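Local coordinates for extracellular protein 11-1 (Passalora fulva, PDB 6ZUS) that is a secreted fungal avirulence effector that binds zinc ions and probably interacts, directly or genetically, with resistance proteins of the host plant, at residues Leu11-Gln16 / Val125-Arg130; Pro58-Ala63 / Cys74-Gln79; Gln36-Trp41 / Val78-Trp83; Asp5-Ala10 / Gly131-Asp136. All blocks are in the same frame, centred on the assembly; numbering follows the deposited sequence.

Interaction 1 of 4, residues Leu11-Gln16 / Val125-Arg130. With ZN (zinc ion), chain G.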
loop_
_atom_site.group_PDB
_atom_site.type_symbol
_atom_site.label_atom_id
_atom_site.label_comp_id
_atom_site.label_asym_id
_atom_site.label_seq_id
_atom_site.Cartn_x
_atom_site.Cartn_y
_atom_site.Cartn_z
ATOM N N LEU A 11 -0.428 0.723 4.695
ATOM C CA LEU A 11 -0.270 0.716 3.200
ATOM C C LEU A 11 -0.189 -0.728 2.717
ATOM O O LEU A 11 0.426 -1.602 3.408
ATOM C CB LEU A 11 1.004 1.462 2.810
ATOM C CG LEU A 11 1.045 2.949 3.175
ATOM C CD1 LEU A 11 2.460 3.446 3.182
ATOM C CD2 LEU A 11 0.211 3.765 2.221
ATOM N N LYS A 12 -0.710 -0.957 1.533
ATOM C CA LYS A 12 -0.620 -2.299 0.908
ATOM C C LYS A 12 -0.591 -2.159 -0.614
ATOM O O LYS A 12 -1.417 -1.400 -1.187
ATOM C CB LYS A 12 -1.748 -3.202 1.405
ATOM C CG LYS A 12 -1.682 -4.599 0.847
ATOM C CD LYS A 12 -2.481 -5.573 1.629
ATOM C CE LYS A 12 -3.921 -5.635 1.257
ATOM N NZ LYS A 12 -4.454 -6.997 1.545
ATOM N N TRP A 13 0.419 -2.791 -1.175
ATOM C CA TRP A 13 0.684 -2.904 -2.630
ATOM C C TRP A 13 0.118 -4.241 -3.081
ATOM O O TRP A 13 0.402 -5.285 -2.437
ATOM C CB TRP A 13 2.170 -2.817 -2.861
ATOM C CG TRP A 13 2.559 -2.850 -4.292
ATOM C CD1 TRP A 13 2.876 -1.777 -5.076
ATOM C CD2 TRP A 13 2.778 -4.033 -5.084
ATOM N NE1 TRP A 13 3.267 -2.210 -6.306
ATOM C CE2 TRP A 13 3.194 -3.582 -6.363
ATOM C CE3 TRP A 13 2.678 -5.412 -4.855
ATOM C CZ2 TRP A 13 3.502 -4.462 -7.394
ATOM C CZ3 TRP A 13 2.962 -6.288 -5.889
ATOM C CH2 TRP A 13 3.361 -5.808 -7.132
ATOM N N VAL A 14 -0.684 -4.253 -4.130
ATOM C CA VAL A 14 -1.412 -5.480 -4.545
ATOM C C VAL A 14 -1.214 -5.735 -6.038
ATOM O O VAL A 14 -1.380 -4.793 -6.828
ATOM C CB VAL A 14 -2.912 -5.424 -4.179
ATOM C CG1 VAL A 14 -3.570 -6.765 -4.483
ATOM C CG2 VAL A 14 -3.168 -5.009 -2.725
ATOM N N HIS A 15 -0.892 -6.981 -6.381
ATOM C CA HIS A 15 -1.001 -7.516 -7.765
ATOM C C HIS A 15 -2.033 -8.658 -7.742
ATOM O O HIS A 15 -1.743 -9.687 -7.127
ATOM C CB HIS A 15 0.369 -7.949 -8.325
ATOM C CG HIS A 15 0.249 -8.318 -9.772
ATOM N ND1 HIS A 15 1.167 -9.097 -10.452
ATOM C CD2 HIS A 15 -0.707 -8.035 -10.676
ATOM C CE1 HIS A 15 0.789 -9.226 -11.691
ATOM N NE2 HIS A 15 -0.338 -8.629 -11.860
ATOM N N GLN A 16 -3.202 -8.447 -8.355
ATOM C CA GLN A 16 -4.244 -9.475 -8.544
ATOM C C GLN A 16 -4.192 -9.910 -10.005
ATOM O O GLN A 16 -4.281 -9.066 -10.924
ATOM C CB GLN A 16 -5.633 -8.948 -8.171
ATOM C CG GLN A 16 -6.744 -10.013 -8.311
ATOM C CD GLN A 16 -8.104 -9.512 -7.882
ATOM O OE1 GLN A 16 -8.238 -8.414 -7.269
ATOM N NE2 GLN A 16 -9.097 -10.296 -8.266
ATOM N N VAL A 125 -8.401 -3.830 -12.125
ATOM C CA VAL A 125 -7.043 -3.419 -12.589
ATOM C C VAL A 125 -6.071 -4.410 -11.945
ATOM O O VAL A 125 -6.379 -4.973 -10.874
ATOM C CB VAL A 125 -6.745 -1.945 -12.252
ATOM C CG1 VAL A 125 -7.829 -1.054 -12.854
ATOM C CG2 VAL A 125 -6.607 -1.680 -10.758
ATOM N N GLY A 126 -4.957 -4.681 -12.559
ATOM C CA GLY A 126 -4.134 -5.781 -12.015
ATOM C C GLY A 126 -3.377 -5.302 -10.765
ATOM O O GLY A 126 -3.216 -6.078 -9.800
ATOM N N TYR A 127 -2.854 -4.078 -10.816
ATOM C CA TYR A 127 -1.965 -3.520 -9.780
ATOM C C TYR A 127 -2.686 -2.378 -9.122
ATOM O O TYR A 127 -3.188 -1.477 -9.866
ATOM C CB TYR A 127 -0.686 -2.994 -10.392
ATOM C CG TYR A 127 0.199 -4.061 -10.972
ATOM C CD1 TYR A 127 0.024 -4.492 -12.264
ATOM C CD2 TYR A 127 1.229 -4.615 -10.227
ATOM C CE1 TYR A 127 0.852 -5.437 -12.827
ATOM C CE2 TYR A 127 2.070 -5.550 -10.778
ATOM C CZ TYR A 127 1.886 -5.967 -12.084
ATOM O OH TYR A 127 2.758 -6.906 -12.579
ATOM N N TYR A 128 -2.687 -2.346 -7.779
ATOM C CA TYR A 128 -3.401 -1.271 -7.046
ATOM C C TYR A 128 -2.835 -1.191 -5.626
ATOM O O TYR A 128 -1.993 -2.043 -5.206
ATOM C CB TYR A 128 -4.924 -1.444 -7.101
ATOM C CG TYR A 128 -5.494 -2.770 -6.617
ATOM C CD1 TYR A 128 -5.508 -3.869 -7.464
ATOM C CD2 TYR A 128 -6.005 -2.961 -5.323
ATOM C CE1 TYR A 128 -6.004 -5.099 -7.060
ATOM C CE2 TYR A 128 -6.487 -4.204 -4.895
ATOM C CZ TYR A 128 -6.517 -5.270 -5.781
ATOM O OH TYR A 128 -7.047 -6.469 -5.405
ATOM N N SER A 129 -3.318 -0.167 -4.947
ATOM C CA SER A 129 -2.854 0.184 -3.589
ATOM C C SER A 129 -4.044 0.305 -2.640
ATOM O O SER A 129 -5.190 0.578 -3.070
ATOM C CB SER A 129 -2.026 1.453 -3.614
ATOM O OG SER A 129 -2.810 2.555 -3.980
ATOM N N ARG A 130 -3.748 0.059 -1.374
ATOM C CA ARG A 130 -4.618 0.308 -0.207
ATOM C C ARG A 130 -3.857 1.262 0.721
ATOM O O ARG A 130 -2.594 1.169 0.854
ATOM C CB ARG A 130 -4.969 -0.965 0.554
ATOM C CG ARG A 130 -5.483 -2.095 -0.322
ATOM C CD ARG A 130 -6.850 -1.703 -0.872
ATOM N NE ARG A 130 -7.536 -2.905 -1.293
ATOM C CZ ARG A 130 -8.842 -2.988 -1.559
ATOM N NH1 ARG A 130 -9.604 -1.914 -1.472
ATOM N NH2 ARG A 130 -9.369 -4.148 -1.893
HETATM ZN ZN ZN G . 2.995 -9.684 -9.781
HETATM O O HOH W 1 4.556 -8.253 -10.604
#
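His-15 and Tyr-127 lie face to face, ring centroids 3.8 Å apart and planes only 10° from parallel, where strand 6-20 pairs antiparallel with strand 127-138 of the four-stranded sheet. The phenol CZ sits over the middle of the imidazole. A His-15 chi1 of -173°, with CG trans to N, lays the imidazole against the phenol, and its ND1 binds a zinc ion at 2.0 Å. A water on the same zinc meets Tyr-127 OH at 3.0 Å, so stack, metal and water close a ring. Trp-13 extends the aromatic cluster: its CZ2 reaches the tyrosine ring edge, 3.6 Å from Tyr-127 CD2. This metal-bearing end is partly exposed.

The other face is buried around Val-14, Tyr-128 and Arg-130, with Lys-12 at its partly exposed end. Val-14 CB stands over the Tyr-128 ring, 3.9 Å from its centroid, and CG1 presses on CZ. Tyr-128 OH is hydrogen-bonded to Asp-120, which forms a salt bridge with Arg-130; Arg-130 NH1 bonds the carbonyls of Glu-118 and Tyr-114. Lys-12 runs beside Arg-130 but its ammonium bends off. Between the faces, Lys-12 with Arg-130, and Val-14 with Tyr-128, each exchange two backbone hydrogen bonds, and Gln-16 N donates to Gly-126 O at 2.8 Å. Because ND1 is taken by the metal, the imidazole would probably be polarised by it, and the stacked phenol helps fix the ring's rotation.

Interaction 2 of 4, residues Pro58-Ala63 / Cys74-Gln79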
loop_
_atom_site.group_PDB
_atom_site.type_symbol
_atom_site.label_atom_id
_atom_site.label_comp_id
_atom_site.label_asym_id
_atom_site.label_seq_id
_atom_site.Cartn_x
_atom_site.Cartn_y
_atom_site.Cartn_z
ATOM N N PRO A 58 4.873 -9.626 3.247
ATOM C CA PRO A 58 4.331 -10.276 2.046
ATOM C C PRO A 58 3.180 -11.238 2.347
ATOM O O PRO A 58 3.106 -11.869 3.417
ATOM C CB PRO A 58 5.523 -10.983 1.373
ATOM C CG PRO A 58 6.727 -10.305 1.971
ATOM C CD PRO A 58 6.309 -9.915 3.391
ATOM N N LYS A 59 2.254 -11.358 1.399
ATOM C CA LYS A 59 1.134 -12.304 1.531
ATOM C C LYS A 59 0.809 -12.815 0.133
ATOM O O LYS A 59 0.916 -12.039 -0.845
ATOM C CB LYS A 59 -0.063 -11.620 2.180
ATOM C CG LYS A 59 -1.223 -12.540 2.513
ATOM C CD LYS A 59 -2.588 -11.840 2.475
ATOM C CE LYS A 59 -2.735 -10.691 3.460
ATOM N NZ LYS A 59 -4.160 -10.376 3.752
ATOM N N ILE A 60 0.374 -14.068 0.047
ATOM C CA ILE A 60 -0.041 -14.713 -1.237
ATOM C C ILE A 60 -1.371 -15.409 -0.941
ATOM O O ILE A 60 -1.456 -16.129 0.077
ATOM C CB ILE A 60 1.051 -15.658 -1.746
ATOM C CG1 ILE A 60 2.389 -14.938 -1.949
ATOM C CG2 ILE A 60 0.592 -16.397 -3.007
ATOM C CD1 ILE A 60 3.552 -15.868 -2.335
ATOM N N GLN A 61 -2.395 -15.086 -1.696
ATOM C CA GLN A 61 -3.749 -15.672 -1.585
ATOM C C GLN A 61 -4.061 -16.303 -2.953
ATOM O O GLN A 61 -3.668 -15.723 -4.001
ATOM C CB GLN A 61 -4.852 -14.639 -1.334
ATOM C CG GLN A 61 -4.643 -13.767 -0.122
ATOM C CD GLN A 61 -5.623 -12.606 -0.151
ATOM O OE1 GLN A 61 -6.847 -12.807 -0.071
ATOM N NE2 GLN A 61 -5.074 -11.401 -0.331
ATOM N N GLU A 62 -4.794 -17.407 -2.938
ATOM C CA GLU A 62 -5.165 -18.184 -4.137
ATOM C C GLU A 62 -6.596 -18.676 -3.926
ATOM O O GLU A 62 -6.921 -19.171 -2.809
ATOM C CB GLU A 62 -4.166 -19.354 -4.259
ATOM C CG GLU A 62 -4.439 -20.353 -5.375
ATOM C CD GLU A 62 -3.481 -21.551 -5.366
ATOM O OE1 GLU A 62 -2.235 -21.369 -5.532
ATOM O OE2 GLU A 62 -3.990 -22.679 -5.193
ATOM N N ALA A 63 -7.405 -18.632 -4.972
ATOM C CA ALA A 63 -8.773 -19.195 -4.956
ATOM C C ALA A 63 -9.134 -19.549 -6.392
ATOM O O ALA A 63 -8.756 -18.817 -7.297
ATOM C CB ALA A 63 -9.757 -18.203 -4.359
ATOM N N CYS A 74 -4.925 -15.173 -8.165
ATOM C CA CYS A 74 -3.807 -14.915 -7.245
ATOM C C CYS A 74 -3.892 -13.473 -6.775
ATOM O O CYS A 74 -4.077 -12.578 -7.622
ATOM C CB CYS A 74 -2.439 -15.094 -7.881
ATOM S SG CYS A 74 -2.281 -16.751 -8.557
ATOM N N ILE A 75 -3.686 -13.264 -5.477
ATOM C CA ILE A 75 -3.538 -11.892 -4.935
ATOM C C ILE A 75 -2.212 -11.873 -4.181
ATOM O O ILE A 75 -2.110 -12.605 -3.190
ATOM C CB ILE A 75 -4.731 -11.429 -4.097
ATOM C CG1 ILE A 75 -6.032 -11.510 -4.903
ATOM C CG2 ILE A 75 -4.466 -10.027 -3.552
ATOM C CD1 ILE A 75 -7.287 -11.399 -4.063
ATOM N N CYS A 76 -1.208 -11.219 -4.745
ATOM C CA CYS A 76 0.155 -11.118 -4.172
ATOM C C CYS A 76 0.291 -9.704 -3.622
ATOM O O CYS A 76 -0.000 -8.758 -4.357
ATOM C CB CYS A 76 1.191 -11.450 -5.229
ATOM S SG CYS A 76 0.870 -13.142 -5.805
ATOM N N SER A 77 0.600 -9.550 -2.336
ATOM C CA SER A 77 0.545 -8.212 -1.714
ATOM C C SER A 77 1.702 -8.084 -0.743
ATOM O O SER A 77 2.286 -9.113 -0.298
ATOM C CB SER A 77 -0.772 -7.970 -1.060
ATOM O OG SER A 77 -0.972 -8.901 0.008
ATOM N N VAL A 78 2.068 -6.846 -0.481
ATOM C CA VAL A 78 3.041 -6.555 0.608
ATOM C C VAL A 78 2.504 -5.326 1.345
ATOM O O VAL A 78 2.024 -4.373 0.681
ATOM C CB VAL A 78 4.459 -6.401 0.057
ATOM C CG1 VAL A 78 4.607 -5.299 -0.986
ATOM C CG2 VAL A 78 5.456 -6.230 1.179
ATOM N N GLN A 79 2.517 -5.394 2.680
ATOM C CA GLN A 79 1.938 -4.336 3.524
ATOM C C GLN A 79 2.982 -3.880 4.545
ATOM O O GLN A 79 3.850 -4.658 4.949
ATOM C CB GLN A 79 0.629 -4.784 4.145
ATOM C CG GLN A 79 0.810 -5.932 5.106
ATOM C CD GLN A 79 -0.515 -6.610 5.360
ATOM O OE1 GLN A 79 -0.991 -7.426 4.549
ATOM N NE2 GLN A 79 -1.096 -6.258 6.499
HETATM O O HOH W 2 -2.349 -11.155 -0.644
#
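A single water is gripped from both strands: it donates to Ser-77 OG at 2.7 Å and to Ile-75 O at 2.9 Å, and accepts from Gln-61 NE2 at 2.8 Å. Lys-59 O, at 3.4 Å from the water, is a weak alternative acceptor; two protons cannot serve all three acceptors fully at once. The water bridges a beta hairpin, strands 57-64 and 71-86, at the margin of the four-stranded antiparallel sheet, where 57-64 is an outermost strand. Ser-77 OG lies between its backbone N and carbonyl carbon (chi1 63°), which turns the hydroxyl to the water and brings it alongside Lys-59 CB. Gln-61, extended beyond CG, reaches obliquely across toward Ile-75, NE2 standing 3.6 Å from Ile-75 CG2; water and methyl together would restrain the amide's rotation.

Beneath these side chains, Lys-59 and Ser-77 form one hydrogen-bonded pair and Gln-61 and Ile-75 another, each with two backbone bonds. Ile-75 O therefore takes the Gln-61 N-H as well as the water, and Lys-59 O, which takes the Ser-77 N-H, adds only the weak bond.

The opposite face is mostly apolar and carries the cysteines. Cys-74 and Cys-76 form disulfides with Cys-25 and Cys-29 respectively, tying the hairpin to the chain leading into helix 31-40, and that helix covers Pro-58 and Val-78 through Leu-34 and Phe-38. Contacts across the pair on this face are looser than around the water: Pro-58 CG lies 4.3 Å from Val-78 CG2, and Ile-60 CG2 touches Cys-76 SG at the same distance, 4.3 Å.

Interaction 3 of 4, residues Gln36-Trp41 / Val78-Trp83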
loop_
_atom_site.group_PDB
_atom_site.type_symbol
_atom_site.label_atom_id
_atom_site.label_comp_id
_atom_site.label_asym_id
_atom_site.label_seq_id
_atom_site.Cartn_x
_atom_site.Cartn_y
_atom_site.Cartn_z
ATOM N N GLN A 36 10.892 -6.867 -2.572
ATOM C CA GLN A 36 11.561 -5.946 -3.514
ATOM C C GLN A 36 10.557 -4.878 -3.949
ATOM O O GLN A 36 10.977 -3.748 -4.211
ATOM C CB GLN A 36 12.086 -6.577 -4.806
ATOM C CG GLN A 36 13.225 -7.569 -4.641
ATOM C CD GLN A 36 13.630 -8.169 -5.970
ATOM O OE1 GLN A 36 12.939 -9.033 -6.529
ATOM N NE2 GLN A 36 14.767 -7.715 -6.488
ATOM N N GLN A 37 9.295 -5.239 -4.100
ATOM C CA GLN A 37 8.260 -4.202 -4.422
ATOM C C GLN A 37 8.215 -3.193 -3.275
ATOM O O GLN A 37 8.227 -1.977 -3.545
ATOM C CB GLN A 37 6.905 -4.852 -4.726
ATOM C CG GLN A 37 6.922 -5.488 -6.125
ATOM C CD GLN A 37 6.982 -4.533 -7.292
ATOM O OE1 GLN A 37 6.782 -3.327 -7.190
ATOM N NE2 GLN A 37 7.134 -5.082 -8.484
ATOM N N PHE A 38 8.185 -3.665 -2.028
ATOM C CA PHE A 38 8.205 -2.758 -0.859
ATOM C C PHE A 38 9.426 -1.819 -0.942
ATOM O O PHE A 38 9.320 -0.605 -0.699
ATOM C CB PHE A 38 8.166 -3.526 0.452
ATOM C CG PHE A 38 8.468 -2.661 1.639
ATOM C CD1 PHE A 38 7.498 -1.825 2.170
ATOM C CD2 PHE A 38 9.747 -2.643 2.190
ATOM C CE1 PHE A 38 7.783 -1.008 3.241
ATOM C CE2 PHE A 38 10.030 -1.836 3.276
ATOM C CZ PHE A 38 9.060 -1.000 3.778
ATOM N N ASN A 39 10.590 -2.348 -1.276
ATOM C CA ASN A 39 11.841 -1.543 -1.382
ATOM C C ASN A 39 11.690 -0.425 -2.424
ATOM O O ASN A 39 12.366 0.578 -2.279
ATOM C CB ASN A 39 13.047 -2.438 -1.669
ATOM C CG ASN A 39 13.403 -3.307 -0.474
ATOM O OD1 ASN A 39 12.969 -3.057 0.662
ATOM N ND2 ASN A 39 14.205 -4.330 -0.731
ATOM N N LEU A 40 10.798 -0.550 -3.433
ATOM C CA LEU A 40 10.596 0.520 -4.448
ATOM C C LEU A 40 9.651 1.624 -3.971
ATOM O O LEU A 40 9.570 2.668 -4.643
ATOM C CB LEU A 40 10.020 -0.124 -5.700
ATOM C CG LEU A 40 10.994 -1.038 -6.439
ATOM C CD1 LEU A 40 10.271 -1.774 -7.566
ATOM C CD2 LEU A 40 12.172 -0.211 -6.972
ATOM N N TRP A 41 8.889 1.407 -2.901
ATOM C CA TRP A 41 8.014 2.482 -2.366
ATOM C C TRP A 41 8.863 3.725 -2.087
ATOM O O TRP A 41 10.007 3.577 -1.595
ATOM C CB TRP A 41 7.252 2.085 -1.096
ATOM C CG TRP A 41 6.325 0.923 -1.217
ATOM C CD1 TRP A 41 6.100 0.114 -2.292
ATOM C CD2 TRP A 41 5.508 0.434 -0.143
ATOM N NE1 TRP A 41 5.165 -0.832 -1.963
ATOM C CE2 TRP A 41 4.795 -0.670 -0.645
ATOM C CE3 TRP A 41 5.312 0.828 1.195
ATOM C CZ2 TRP A 41 3.907 -1.393 0.174
ATOM C CZ3 TRP A 41 4.403 0.147 1.973
ATOM C CH2 TRP A 41 3.708 -0.954 1.467
ATOM N N VAL A 78 2.068 -6.846 -0.481
ATOM C CA VAL A 78 3.041 -6.555 0.608
ATOM C C VAL A 78 2.504 -5.326 1.345
ATOM O O VAL A 78 2.024 -4.373 0.681
ATOM C CB VAL A 78 4.459 -6.401 0.057
ATOM C CG1 VAL A 78 4.607 -5.299 -0.986
ATOM C CG2 VAL A 78 5.456 -6.230 1.179
ATOM N N GLN A 79 2.517 -5.394 2.680
ATOM C CA GLN A 79 1.938 -4.336 3.524
ATOM C C GLN A 79 2.982 -3.880 4.545
ATOM O O GLN A 79 3.850 -4.658 4.949
ATOM C CB GLN A 79 0.629 -4.784 4.145
ATOM C CG GLN A 79 0.810 -5.932 5.106
ATOM C CD GLN A 79 -0.515 -6.610 5.360
ATOM O OE1 GLN A 79 -0.991 -7.426 4.549
ATOM N NE2 GLN A 79 -1.096 -6.258 6.499
ATOM N N ALA A 80 2.892 -2.614 4.898
ATOM C CA ALA A 80 3.715 -1.979 5.934
ATOM C C ALA A 80 2.986 -0.716 6.394
ATOM O O ALA A 80 2.082 -0.194 5.679
ATOM C CB ALA A 80 5.102 -1.707 5.383
ATOM N N THR A 81 3.396 -0.219 7.556
ATOM C CA THR A 81 2.827 1.004 8.157
ATOM C C THR A 81 3.824 2.139 7.967
ATOM O O THR A 81 5.014 1.960 8.307
ATOM C CB THR A 81 2.512 0.802 9.638
ATOM O OG1 THR A 81 1.501 -0.220 9.691
ATOM C CG2 THR A 81 2.047 2.091 10.279
ATOM N N ALA A 82 3.357 3.239 7.400
ATOM C CA ALA A 82 4.070 4.533 7.474
ATOM C C ALA A 82 3.781 5.103 8.872
ATOM O O ALA A 82 2.657 5.500 9.142
ATOM C CB ALA A 82 3.638 5.460 6.345
ATOM N N TRP A 83 4.795 5.122 9.734
ATOM C CA TRP A 83 4.606 5.497 11.161
ATOM C C TRP A 83 4.095 6.932 11.334
ATOM O O TRP A 83 3.207 7.152 12.228
ATOM C CB TRP A 83 5.900 5.266 11.929
ATOM C CG TRP A 83 6.258 3.827 12.067
ATOM C CD1 TRP A 83 7.432 3.252 11.719
ATOM C CD2 TRP A 83 5.460 2.815 12.704
ATOM N NE1 TRP A 83 7.408 1.931 12.070
ATOM C CE2 TRP A 83 6.219 1.635 12.671
ATOM C CE3 TRP A 83 4.190 2.809 13.315
ATOM C CZ2 TRP A 83 5.734 0.434 13.188
ATOM C CZ3 TRP A 83 3.703 1.621 13.818
ATOM C CH2 TRP A 83 4.481 0.457 13.762
#
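The last turn of helix 31-40 packs on one face of the four-stranded sheet, and Phe-38 and Trp-41 carry the contact with strand 71-86. No hydrogen bond crosses; the contact is made by side chains and by the strand backbone. A chi1 of 168° swings the Phe-38 ring along the strand until CE1 comes 3.5 Å from Ala-80 CB. Nearer the helix, Phe-38 CB rests 3.9 Å from Val-78 CG2.

Trp-41 follows just beyond the helix, where its backbone N donates to Phe-38 O. Here a helix packs across the face of an antiparallel sheet: the short helical segment and the strand run at 44° to each other, their axes 8.8 Å apart, and the two aromatic rings fill the distance. The indole turns its six-membered ring to the strand. Val-78 O lies at the indole edge, near its plane and 3.6 Å from Trp-41 CZ2, while Trp-41 CZ3 lies 3.9 Å from Ala-80 CB, so the alanine methyl touches both aromatics, which meet it from the same side. The rings also meet each other, the edge carbon Phe-38 CD1 standing over one face of the indole. Beyond them, Leu-11 and Leu-109 touch Trp-41, and Lys-43 makes a cation-pi contact with Phe-38. Gln-37 comes close through its CB alone, 4.4 Å from Val-78 CG1, and the rest of the side chain turns from the strand.

Interaction 4 of 4, residues Asp5-Ala10 / Gly131-Asp136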
loop_
_atom_site.group_PDB
_atom_site.type_symbol
_atom_site.label_atom_id
_atom_site.label_comp_id
_atom_site.label_asym_id
_atom_site.label_seq_id
_atom_site.Cartn_x
_atom_site.Cartn_y
_atom_site.Cartn_z
ATOM N N ASP A 5 0.001 16.305 15.143
ATOM C CA ASP A 5 -1.095 16.270 14.131
ATOM C C ASP A 5 -0.650 15.416 12.919
ATOM O O ASP A 5 -0.964 15.812 11.758
ATOM C CB ASP A 5 -1.442 17.701 13.671
ATOM C CG ASP A 5 -0.206 18.567 13.426
ATOM O OD1 ASP A 5 0.805 18.013 12.973
ATOM O OD2 ASP A 5 -0.245 19.785 13.735
ATOM N N CYS A 6 0.216 14.422 13.145
ATOM C CA CYS A 6 0.568 13.413 12.122
ATOM C C CYS A 6 -0.360 12.198 12.321
ATOM O O CYS A 6 -1.035 12.103 13.390
ATOM C CB CYS A 6 2.057 13.066 12.127
ATOM S SG CYS A 6 3.039 14.146 11.032
ATOM N N LYS A 7 -0.389 11.294 11.337
ATOM C CA LYS A 7 -1.144 10.011 11.367
ATOM C C LYS A 7 -0.191 8.867 11.002
ATOM O O LYS A 7 0.894 9.132 10.392
ATOM C CB LYS A 7 -2.332 10.079 10.402
ATOM C CG LYS A 7 -1.942 10.439 8.980
ATOM C CD LYS A 7 -3.051 10.416 7.992
ATOM C CE LYS A 7 -2.599 10.756 6.594
ATOM N NZ LYS A 7 -2.708 12.206 6.326
ATOM N N ALA A 8 -0.541 7.642 11.410
ATOM C CA ALA A 8 0.084 6.413 10.915
ATOM C C ALA A 8 -0.849 5.866 9.832
ATOM O O ALA A 8 -2.082 5.955 10.005
ATOM C CB ALA A 8 0.314 5.435 12.015
ATOM N N VAL A 9 -0.254 5.389 8.727
ATOM C CA VAL A 9 -0.999 4.925 7.522
ATOM C C VAL A 9 -0.594 3.466 7.258
ATOM O O VAL A 9 0.616 3.195 7.089
ATOM C CB VAL A 9 -0.774 5.823 6.289
ATOM C CG1 VAL A 9 -1.575 5.292 5.107
ATOM C CG2 VAL A 9 -1.137 7.281 6.558
ATOM N N ALA A 10 -1.579 2.548 7.283
ATOM C CA ALA A 10 -1.456 1.135 6.878
ATOM C C ALA A 10 -1.516 1.107 5.342
ATOM O O ALA A 10 -2.549 1.466 4.802
ATOM C CB ALA A 10 -2.543 0.295 7.488
ATOM N N GLY A 131 -4.605 2.138 1.347
ATOM C CA GLY A 131 -4.028 2.991 2.409
ATOM C C GLY A 131 -5.151 3.443 3.305
ATOM O O GLY A 131 -6.185 3.924 2.780
ATOM N N PHE A 132 -4.976 3.287 4.604
ATOM C CA PHE A 132 -5.959 3.813 5.578
ATOM C C PHE A 132 -5.222 4.225 6.859
ATOM O O PHE A 132 -4.158 3.697 7.193
ATOM C CB PHE A 132 -7.077 2.772 5.769
ATOM C CG PHE A 132 -6.616 1.463 6.350
ATOM C CD1 PHE A 132 -6.515 1.302 7.730
ATOM C CD2 PHE A 132 -6.363 0.363 5.529
ATOM C CE1 PHE A 132 -6.093 0.091 8.264
ATOM C CE2 PHE A 132 -5.972 -0.849 6.074
ATOM C CZ PHE A 132 -5.831 -0.979 7.434
ATOM N N ILE A 133 -5.837 5.155 7.570
ATOM C CA ILE A 133 -5.284 5.664 8.851
ATOM C C ILE A 133 -5.364 4.549 9.895
ATOM O O ILE A 133 -6.461 4.034 10.180
ATOM C CB ILE A 133 -5.993 6.944 9.304
ATOM C CG1 ILE A 133 -5.899 8.038 8.242
ATOM C CG2 ILE A 133 -5.425 7.375 10.641
ATOM C CD1 ILE A 133 -6.802 9.223 8.504
ATOM N N SER A 134 -4.244 4.215 10.505
ATOM C CA SER A 134 -4.195 3.203 11.577
ATOM C C SER A 134 -3.998 3.887 12.960
ATOM O O SER A 134 -4.237 3.208 14.022
ATOM C CB SER A 134 -3.163 2.180 11.280
ATOM O OG SER A 134 -1.889 2.741 11.145
ATOM N N ASN A 135 -3.627 5.168 12.992
ATOM C CA ASN A 135 -3.409 5.932 14.264
ATOM C C ASN A 135 -3.442 7.435 13.935
ATOM O O ASN A 135 -2.801 7.798 12.980
ATOM C CB ASN A 135 -2.140 5.416 14.951
ATOM C CG ASN A 135 -1.984 5.880 16.391
ATOM O OD1 ASN A 135 -2.849 6.581 16.910
ATOM N ND2 ASN A 135 -0.884 5.495 17.018
ATOM N N ASP A 136 -4.223 8.282 14.614
ATOM C CA ASP A 136 -4.135 9.759 14.372
ATOM C C ASP A 136 -3.497 10.472 15.578
ATOM O O ASP A 136 -3.251 9.854 16.620
ATOM C CB ASP A 136 -5.460 10.385 13.908
ATOM C CG ASP A 136 -5.285 11.534 12.895
ATOM O OD1 ASP A 136 -4.357 12.364 13.097
ATOM O OD2 ASP A 136 -6.061 11.603 11.885
#
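Ala-8 O takes two backbone N-H groups of the opposing strand, a short bond from Ser-134 N at 2.8 Å and a weak one from Asn-135 N at 3.5 Å. This is a classic beta bulge: Ser-134 and Asn-135 both face Ala-8, and the register of the antiparallel pair shifts by one residue. The Ser-134 N-H approaches from above the carbonyl plane, 39° out of it. Ala-8 N returns a straight bond to Asn-135 O.

Past the bulge regular pairing resumes, Ala-10 and Phe-132 exchanging two backbone bonds. On the face that also carries Ala-8 and Asn-135, the Ala-10 methyl sits over the Phe-132 ring, CB 3.7 Å from its centroid, a CH-pi contact. Phe-132 CG lies between its own backbone N and carbonyl carbon (chi1 63°), folding the ring back across the neighbouring strand.

Outward, the disulfide of Cys-6 with Cys-140 fastens the strand start near His-139, which binds a zinc ion with His-2 and Gln-143. The Lys-7 ammonium is held by the carbonyls of Cys-99 and Arg-86 and by Asn-87, which also bonds Asp-136 OD1. The lysine side chain crosses that of Ile-133 at about a right angle, Lys-7 CD 3.7 Å from Ile-133 CG1.

All four contacts involve one four-stranded antiparallel sheet. Interactions 1 and 4 are successive parts of the same strand pair, 6-20 with 127-138: the first is buried near the middle of the chain, regular and aromatic with a zinc ion, the second more exposed and bulged. Interaction 2 is partly buried at the other margin, where water and disulfides supplement the pairing. Interaction 3, buried and without hydrogen bonds across it, lays a helix on strand 71-86 and shares Val-78 and Gln-79 with interaction 2. Strand 6-20 joins them: His-15 N meets Cys-76 O, and Val-9 O meets Ala-82 N, both at 2.8 Å.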